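Pcza361.24 (Amycolatopsis orientalis, PDB 3G2M) is a glycopeptide N-methyltransferase that uses S-adenosyl-L-methionine, probably to methylate an amino nitrogen of glycopeptide antibiotics during their biosynthesis. Local coordinates at residues 35-40 and 242-247. Residues are numbered along the deposited sequence; the frame is centred on the assembly and turned at random.
Sequences DVLLAS and FVVCTH
Leu37 divides its two methyl groups between Phe242 and Val244. Its CD2 reaches the outer part of the aromatic ring, 3.7 Å from Phe242 CE2 and 3.8 Å from Phe242 CZ, and the two side chains run at about a right angle to each other. The other methyl turns to the valine, where Leu37 CD1 lies 4.0 Å from each of Val244 CG1 and Val244 CG2, bridging the fork of the isopropyl group. Leu38 adds a second, lighter touch: its CD2 comes within 4.1 Å of Val244 CG2, which is therefore approached by both leucines. The CB of Phe242 already points to the helix, and with CG anti to the backbone N (chi1 -168°) the ring is carried on to Leu37. All these contacts are apolar, and with only 194 Å² buried the interface is small. It packs the last turn of the N-terminal helix 32-40 against the start of strand 244-252 and the loop residue Phe242 just before it; the strand is the middle one of a three-stranded mixed sheet, between 47-49 and 219-234. This sheet is distinct from the seven-stranded sheet of the Rossmann-like methyltransferase fold, and the contact lies away from the S-adenosyl-L-methionine site. Val244 is held in place by backbone hydrogen bonds to Val46 and Cys48, and its side chain also meets Ala34, one helical turn before Leu38, and Thr231. The leucines also reach the flanking strands, Leu37 touching His233 of 219-234 and Leu38 touching Leu47 of 47-49. Farther along, Thr246 OG1 hydrogen-bonds to Val29 O, tying the strand to the segment that leads into the helix.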
loop_
_atom_site.group_PDB
_atom_site.type_symbol
_atom_site.label_atom_id
_atom_site.label_comp_id
_atom_site.label_asym_id
_atom_site.label_seq_id
_atom_site.Cartn_x
_atom_site.Cartn_y
_atom_site.Cartn_z
ATOM N N ASP A 35 2.516 -22.655 -9.486
ATOM C CA ASP A 35 1.508 -23.452 -10.189
ATOM C C ASP A 35 2.118 -24.353 -11.257
ATOM O O ASP A 35 1.804 -25.544 -11.324
ATOM C CB ASP A 35 0.448 -22.551 -10.824
ATOM C CG ASP A 35 -0.482 -21.935 -9.803
ATOM O OD1 ASP A 35 -0.301 -22.183 -8.588
ATOM O OD2 ASP A 35 -1.400 -21.195 -10.221
ATOM N N VAL A 36 2.991 -23.774 -12.080
ATOM C CA VAL A 36 3.699 -24.512 -13.132
ATOM C C VAL A 36 4.616 -25.599 -12.547
ATOM O O VAL A 36 4.655 -26.722 -13.057
ATOM C CB VAL A 36 4.480 -23.549 -14.073
ATOM C CG1 VAL A 36 5.253 -24.319 -15.129
ATOM C CG2 VAL A 36 3.523 -22.572 -14.746
ATOM N N LEU A 37 5.327 -25.259 -11.470
ATOM C CA LEU A 37 6.179 -26.207 -10.739
ATOM C C LEU A 37 5.413 -27.407 -10.202
ATOM O O LEU A 37 5.761 -28.550 -10.494
ATOM C CB LEU A 37 6.876 -25.518 -9.563
ATOM C CG LEU A 37 8.320 -25.032 -9.672
ATOM C CD1 LEU A 37 8.669 -24.333 -8.373
ATOM C CD2 LEU A 37 9.290 -26.181 -9.943
ATOM N N LEU A 38 4.381 -27.138 -9.405
ATOM C CA LEU A 38 3.565 -28.184 -8.792
ATOM C C LEU A 38 2.885 -29.078 -9.829
ATOM O O LEU A 38 2.626 -30.253 -9.567
ATOM C CB LEU A 38 2.525 -27.573 -7.846
ATOM C CG LEU A 38 3.061 -26.903 -6.575
ATOM C CD1 LEU A 38 2.043 -25.914 -6.028
ATOM C CD2 LEU A 38 3.457 -27.930 -5.514
ATOM N N ALA A 39 2.612 -28.511 -11.004
ATOM C CA ALA A 39 2.019 -29.256 -12.112
ATOM C C ALA A 39 3.014 -30.231 -12.742
ATOM O O ALA A 39 2.645 -31.355 -13.087
ATOM C CB ALA A 39 1.469 -28.299 -13.162
ATOM N N SER A 40 4.270 -29.804 -12.870
ATOM C CA SER A 40 5.312 -30.623 -13.503
ATOM C C SER A 40 6.019 -31.579 -12.532
ATOM O O SER A 40 6.835 -32.412 -12.948
ATOM C CB SER A 40 6.335 -29.727 -14.218
ATOM O OG SER A 40 7.333 -29.248 -13.334
ATOM N N PHE A 242 8.743 -32.377 -2.573
ATOM C CA PHE A 242 9.151 -31.146 -3.237
ATOM C C PHE A 242 8.315 -29.985 -2.697
ATOM O O PHE A 242 7.174 -29.783 -3.122
ATOM C CB PHE A 242 8.982 -31.290 -4.754
ATOM C CG PHE A 242 9.635 -30.193 -5.550
ATOM C CD1 PHE A 242 10.985 -30.263 -5.878
ATOM C CD2 PHE A 242 8.897 -29.102 -5.988
ATOM C CE1 PHE A 242 11.593 -29.250 -6.622
ATOM C CE2 PHE A 242 9.496 -28.086 -6.729
ATOM C CZ PHE A 242 10.848 -28.162 -7.049
ATOM N N VAL A 243 8.875 -29.241 -1.742
ATOM C CA VAL A 243 8.151 -28.138 -1.112
ATOM C C VAL A 243 8.414 -26.800 -1.800
ATOM O O VAL A 243 9.562 -26.354 -1.922
ATOM C CB VAL A 243 8.401 -28.036 0.426
ATOM C CG1 VAL A 243 8.047 -29.353 1.119
ATOM C CG2 VAL A 243 9.838 -27.620 0.740
ATOM N N VAL A 244 7.336 -26.180 -2.265
ATOM C CA VAL A 244 7.406 -24.867 -2.895
ATOM C C VAL A 244 6.870 -23.841 -1.897
ATOM O O VAL A 244 5.704 -23.901 -1.497
ATOM C CB VAL A 244 6.612 -24.823 -4.222
ATOM C CG1 VAL A 244 6.817 -23.487 -4.938
ATOM C CG2 VAL A 244 7.026 -25.972 -5.131
ATOM N N CYS A 245 7.740 -22.923 -1.481
ATOM C CA CYS A 245 7.395 -21.916 -0.482
ATOM C C CYS A 245 7.121 -20.576 -1.152
ATOM O O CYS A 245 7.944 -20.090 -1.925
ATOM C CB CYS A 245 8.523 -21.762 0.542
ATOM S SG CYS A 245 9.015 -23.289 1.373
ATOM N N THR A 246 5.963 -19.985 -0.857
ATOM C CA THR A 246 5.597 -18.687 -1.418
ATOM C C THR A 246 5.257 -17.688 -0.319
ATOM O O THR A 246 4.923 -18.074 0.803
ATOM C CB THR A 246 4.403 -18.774 -2.404
ATOM O OG1 THR A 246 3.220 -19.175 -1.698
ATOM C CG2 THR A 246 4.693 -19.755 -3.548
ATOM N N HIS A 247 5.354 -16.402 -0.644
ATOM C CA HIS A 247 4.945 -15.350 0.281
ATOM C C HIS A 247 4.757 -14.024 -0.439
ATOM O O HIS A 247 5.436 -13.747 -1.428
ATOM C CB HIS A 247 5.949 -15.187 1.427
ATOM C CG HIS A 247 5.454 -14.303 2.527
ATOM N ND1 HIS A 247 4.555 -14.734 3.480
ATOM C CD2 HIS A 247 5.715 -13.006 2.813
ATOM C CE1 HIS A 247 4.292 -13.742 4.313
ATOM N NE2 HIS A 247 4.984 -12.683 3.931
#